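PDB 4QKO: pyocin-S2 from Pseudomonas aeruginosa, which is a bacteriocin that breaks down the chromosomal DNA of sensitive cells through its C-terminal HNH nuclease domain and blocks their lipid synthesis. Local coordinates for residues D2-G14 and H102-G116. Sequence-based numbering, arbitrary orientation.
Sequences DPRDVPGAATGKG and HKVRIADGGGVYNMG
Tyr113 OH donates to Val6 O at 2.6 Å, nearly along the C=O axis. Val6 O lies in the plane of the tyrosine ring, at its edge. The backbones add two bonds around a single bridge between Thr11 and Asn114. Thr11 N donates to Tyr113 O with an N-H...O angle of 162°. Met115 N donates to Thr11 O at 2.7 Å in an almost straight bond. One water accepts from Tyr113 N and donates weakly to Ala9 O. A second water donates to Asn114 OD1 and accepts weakly from Lys13 N. Asn114 OD1 also takes Gly116 N in an Asx turn.

These bonds tie segment 2-14, at the start of this nuclease-domain chain, to the long loop between strands 99-102 and 118-121 of the HNH (His-Me finger) fold. The loop starts next to the metal site, where His101 and His126 bind magnesium. His102 NE2 donates to Val112 O on a lone pair at 2.8 Å, which holds the imidazole across the loop.

Van der Waals contacts surround the bonds. Val112 CG1 sits over the centre of one face of the Tyr113 ring, and the same methyl meets the carbonyl oxygen Arg4 O at 3.3 Å. Ile106 CD1 lies over one face of the His102 ring and touches Arg4 CB at 3.7 Å. Pro3 CB packs on Ile106 CB. The Met115 chain bends at both chi2 and chi3, and CE comes tightly against Ala10 CB, at 3.4 Å. Outside the two segments, Phe46 and Phe52 pack against the Tyr113 ring, and Trp49 makes a cation-pi contact with Arg4.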
loop_
_atom_site.group_PDB
_atom_site.type_symbol
_atom_site.label_atom_id
_atom_site.label_comp_id
_atom_site.label_asym_id
_atom_site.label_seq_id
_atom_site.Cartn_x
_atom_site.Cartn_y
_atom_site.Cartn_z
ATOM N N ASP B 2 2.259 -3.228 21.947
ATOM C CA ASP B 2 2.477 -1.776 21.835
ATOM C C ASP B 2 1.375 -0.981 22.552
ATOM O O ASP B 2 0.247 -1.472 22.671
ATOM C CB ASP B 2 2.482 -1.339 20.360
ATOM C CG ASP B 2 3.587 -2.002 19.551
ATOM O OD1 ASP B 2 4.782 -1.684 19.783
ATOM O OD2 ASP B 2 3.252 -2.835 18.681
ATOM N N PRO B 3 1.685 0.259 22.994
ATOM C CA PRO B 3 0.720 1.124 23.688
ATOM C C PRO B 3 -0.555 1.457 22.891
ATOM O O PRO B 3 -1.575 1.856 23.478
ATOM C CB PRO B 3 1.513 2.415 23.937
ATOM C CG PRO B 3 2.921 1.979 23.968
ATOM C CD PRO B 3 3.017 0.889 22.939
ATOM N N ARG B 4 -0.485 1.314 21.575
ATOM C CA ARG B 4 -1.589 1.703 20.709
ATOM C C ARG B 4 -2.526 0.515 20.525
ATOM O O ARG B 4 -3.634 0.663 19.990
ATOM C CB ARG B 4 -1.044 2.162 19.335
ATOM C CG ARG B 4 -0.901 1.011 18.348
ATOM C CD ARG B 4 0.473 0.890 17.753
ATOM N NE ARG B 4 0.639 1.740 16.607
ATOM C CZ ARG B 4 0.882 1.321 15.367
ATOM N NH1 ARG B 4 0.960 0.031 15.058
ATOM N NH2 ARG B 4 1.030 2.225 14.406
ATOM N N ASP B 5 -2.087 -0.667 20.962
ATOM C CA ASP B 5 -2.789 -1.870 20.617
ATOM C C ASP B 5 -3.746 -2.200 21.749
ATOM O O ASP B 5 -3.570 -3.137 22.451
ATOM C CB ASP B 5 -1.790 -2.969 20.332
ATOM C CG ASP B 5 -2.370 -4.090 19.485
ATOM O OD1 ASP B 5 -3.528 -3.995 18.985
ATOM O OD2 ASP B 5 -1.612 -5.086 19.304
ATOM N N VAL B 6 -4.798 -1.392 21.845
ATOM C CA VAL B 6 -5.657 -1.251 23.001
ATOM C C VAL B 6 -7.084 -0.970 22.511
ATOM O O VAL B 6 -7.282 -0.479 21.413
ATOM C CB VAL B 6 -5.097 -0.089 23.874
ATOM C CG1 VAL B 6 -6.112 0.997 24.194
ATOM C CG2 VAL B 6 -4.434 -0.630 25.111
ATOM N N PRO B 7 -8.089 -1.274 23.323
ATOM C CA PRO B 7 -9.458 -0.910 22.938
ATOM C C PRO B 7 -9.768 0.572 23.061
ATOM O O PRO B 7 -9.233 1.287 23.960
ATOM C CB PRO B 7 -10.329 -1.675 23.967
ATOM C CG PRO B 7 -9.438 -1.833 25.164
ATOM C CD PRO B 7 -8.055 -2.065 24.576
ATOM N N GLY B 8 -10.663 1.034 22.198
ATOM C CA GLY B 8 -10.979 2.454 22.175
ATOM C C GLY B 8 -12.014 2.786 21.136
ATOM O O GLY B 8 -12.497 1.925 20.407
ATOM N N ALA B 9 -12.356 4.055 21.117
ATOM C CA ALA B 9 -13.308 4.573 20.205
ATOM C C ALA B 9 -12.623 5.708 19.464
ATOM O O ALA B 9 -11.871 6.521 20.056
ATOM C CB ALA B 9 -14.533 5.092 20.947
ATOM N N ALA B 10 -12.934 5.795 18.189
ATOM C CA ALA B 10 -12.432 6.892 17.399
ATOM C C ALA B 10 -13.082 8.206 17.811
ATOM O O ALA B 10 -14.308 8.295 18.011
ATOM C CB ALA B 10 -12.684 6.635 15.928
ATOM N N THR B 11 -12.287 9.220 17.954
ATOM C CA THR B 11 -12.846 10.531 18.185
ATOM C C THR B 11 -12.042 11.562 17.476
ATOM O O THR B 11 -10.962 11.290 16.915
ATOM C CB THR B 11 -12.900 10.818 19.679
ATOM O OG1 THR B 11 -13.643 12.018 19.909
ATOM C CG2 THR B 11 -11.530 10.956 20.257
ATOM N N GLY B 12 -12.549 12.754 17.479
ATOM C CA GLY B 12 -11.792 13.854 16.978
ATOM C C GLY B 12 -12.014 14.175 15.548
ATOM O O GLY B 12 -12.846 13.586 14.828
ATOM N N LYS B 13 -11.267 15.172 15.128
ATOM C CA LYS B 13 -11.526 15.805 13.876
ATOM C C LYS B 13 -10.308 15.575 13.006
ATOM O O LYS B 13 -9.155 15.620 13.507
ATOM C CB LYS B 13 -11.786 17.285 14.096
ATOM C CG LYS B 13 -13.202 17.454 14.616
ATOM C CD LYS B 13 -13.471 18.731 15.366
ATOM C CE LYS B 13 -14.987 18.913 15.481
ATOM N NZ LYS B 13 -15.360 20.356 15.392
ATOM N N GLY B 14 -10.560 15.309 11.730
ATOM C CA GLY B 14 -9.457 15.259 10.757
ATOM C C GLY B 14 -9.264 16.645 10.152
ATOM O O GLY B 14 -9.607 17.628 10.768
ATOM N N HIS B 102 1.445 8.119 15.728
ATOM C CA HIS B 102 0.834 9.040 16.663
ATOM C C HIS B 102 1.707 10.270 16.809
ATOM O O HIS B 102 2.907 10.174 17.054
ATOM C CB HIS B 102 0.692 8.338 17.996
ATOM C CG HIS B 102 -0.397 7.322 18.005
ATOM N ND1 HIS B 102 -0.219 6.040 17.529
ATOM C CD2 HIS B 102 -1.712 7.427 18.297
ATOM C CE1 HIS B 102 -1.356 5.373 17.606
ATOM N NE2 HIS B 102 -2.280 6.192 18.071
ATOM N N LYS B 103 1.146 11.446 16.685
ATOM C CA LYS B 103 1.941 12.666 16.862
ATOM C C LYS B 103 2.411 12.875 18.295
ATOM O O LYS B 103 3.575 13.195 18.521
ATOM C CB LYS B 103 1.165 13.883 16.416
ATOM C CG LYS B 103 0.572 13.719 15.044
ATOM C CD LYS B 103 0.436 15.055 14.344
ATOM C CE LYS B 103 -0.804 15.780 14.765
ATOM N NZ LYS B 103 -0.547 17.243 14.640
ATOM N N VAL B 104 1.507 12.686 19.243
ATOM C CA VAL B 104 1.823 12.674 20.684
ATOM C C VAL B 104 1.839 11.248 21.231
ATOM O O VAL B 104 0.878 10.506 21.087
ATOM C CB VAL B 104 0.813 13.540 21.476
ATOM C CG1 VAL B 104 1.139 13.558 22.978
ATOM C CG2 VAL B 104 0.787 14.967 20.928
ATOM N N ARG B 105 2.934 10.837 21.879
ATOM C CA ARG B 105 3.065 9.459 22.324
ATOM C C ARG B 105 1.965 9.202 23.283
ATOM O O ARG B 105 1.582 10.095 24.048
ATOM C CB ARG B 105 4.433 9.172 22.967
ATOM C CG ARG B 105 5.605 9.423 22.019
ATOM C CD ARG B 105 6.849 8.549 22.233
ATOM N NE ARG B 105 7.196 8.243 23.632
ATOM C CZ ARG B 105 7.706 9.104 24.524
ATOM N NH1 ARG B 105 7.947 10.382 24.220
ATOM N NH2 ARG B 105 7.969 8.678 25.754
ATOM N N ILE B 106 1.445 7.988 23.230
ATOM C CA ILE B 106 0.390 7.579 24.147
ATOM C C ILE B 106 0.907 7.640 25.599
ATOM O O ILE B 106 0.212 8.086 26.497
ATOM C CB ILE B 106 -0.093 6.184 23.760
ATOM C CG1 ILE B 106 -0.763 6.282 22.395
ATOM C CG2 ILE B 106 -1.059 5.583 24.769
ATOM C CD1 ILE B 106 -0.499 5.078 21.553
ATOM N N ALA B 107 2.158 7.229 25.819
ATOM C CA ALA B 107 2.822 7.415 27.130
ATOM C C ALA B 107 2.933 8.878 27.571
ATOM O O ALA B 107 3.048 9.116 28.759
ATOM C CB ALA B 107 4.193 6.756 27.107
ATOM N N ASP B 108 2.899 9.851 26.654
ATOM C CA ASP B 108 2.890 11.296 26.985
ATOM C C ASP B 108 1.519 11.922 26.992
ATOM O O ASP B 108 1.424 13.146 27.001
ATOM C CB ASP B 108 3.728 12.133 26.011
ATOM C CG ASP B 108 5.195 11.734 25.984
ATOM O OD1 ASP B 108 5.687 11.248 27.015
ATOM O OD2 ASP B 108 5.831 11.924 24.924
ATOM N N GLY B 109 0.456 11.114 26.976
ATOM C CA GLY B 109 -0.908 11.658 27.069
ATOM C C GLY B 109 -1.690 11.552 25.784
ATOM O O GLY B 109 -2.815 11.956 25.743
ATOM N N GLY B 110 -1.085 11.054 24.706
ATOM C CA GLY B 110 -1.730 11.122 23.409
ATOM C C GLY B 110 -2.907 10.171 23.312
ATOM O O GLY B 110 -2.931 9.093 23.937
ATOM N N GLY B 111 -3.851 10.529 22.435
ATOM C CA GLY B 111 -5.040 9.690 22.226
ATOM C C GLY B 111 -4.712 8.608 21.225
ATOM O O GLY B 111 -4.088 8.863 20.186
ATOM N N VAL B 112 -5.110 7.410 21.546
ATOM C CA VAL B 112 -4.831 6.249 20.682
ATOM C C VAL B 112 -5.629 6.342 19.352
ATOM O O VAL B 112 -5.027 6.158 18.276
ATOM C CB VAL B 112 -5.163 4.901 21.322
ATOM C CG1 VAL B 112 -4.898 3.739 20.334
ATOM C CG2 VAL B 112 -4.357 4.715 22.608
ATOM N N TYR B 113 -6.938 6.583 19.453
ATOM C CA TYR B 113 -7.815 6.721 18.262
ATOM C C TYR B 113 -8.412 8.125 18.110
ATOM O O TYR B 113 -9.466 8.288 17.556
ATOM C CB TYR B 113 -8.925 5.667 18.339
ATOM C CG TYR B 113 -8.432 4.235 18.476
ATOM C CD1 TYR B 113 -7.809 3.573 17.425
ATOM C CD2 TYR B 113 -8.516 3.579 19.676
ATOM C CE1 TYR B 113 -7.336 2.289 17.566
ATOM C CE2 TYR B 113 -8.047 2.295 19.827
ATOM C CZ TYR B 113 -7.448 1.640 18.783
ATOM O OH TYR B 113 -7.019 0.317 18.913
ATOM N N ASN B 114 -7.716 9.130 18.622
ATOM C CA ASN B 114 -8.054 10.526 18.416
ATOM C C ASN B 114 -7.535 10.885 17.062
ATOM O O ASN B 114 -6.350 10.829 16.835
ATOM C CB ASN B 114 -7.325 11.395 19.486
ATOM C CG ASN B 114 -7.534 12.894 19.302
ATOM O OD1 ASN B 114 -8.061 13.350 18.316
ATOM N ND2 ASN B 114 -7.195 13.666 20.343
ATOM N N MET B 115 -8.395 11.259 16.153
ATOM C CA MET B 115 -7.945 11.580 14.762
ATOM C C MET B 115 -7.042 12.742 14.646
ATOM O O MET B 115 -6.285 12.813 13.713
ATOM C CB MET B 115 -9.125 11.821 13.831
ATOM C CG MET B 115 -10.080 10.653 13.763
ATOM S SD MET B 115 -9.428 9.116 13.058
ATOM C CE MET B 115 -10.194 7.821 13.953
ATOM N N GLY B 116 -7.109 13.674 15.573
ATOM C CA GLY B 116 -6.136 14.784 15.632
ATOM C C GLY B 116 -4.723 14.342 16.076
ATOM O O GLY B 116 -3.794 15.153 15.985
HETATM O O HOH W 1 -8.785 7.262 21.336
HETATM O O HOH W 2 -9.044 15.885 17.502
#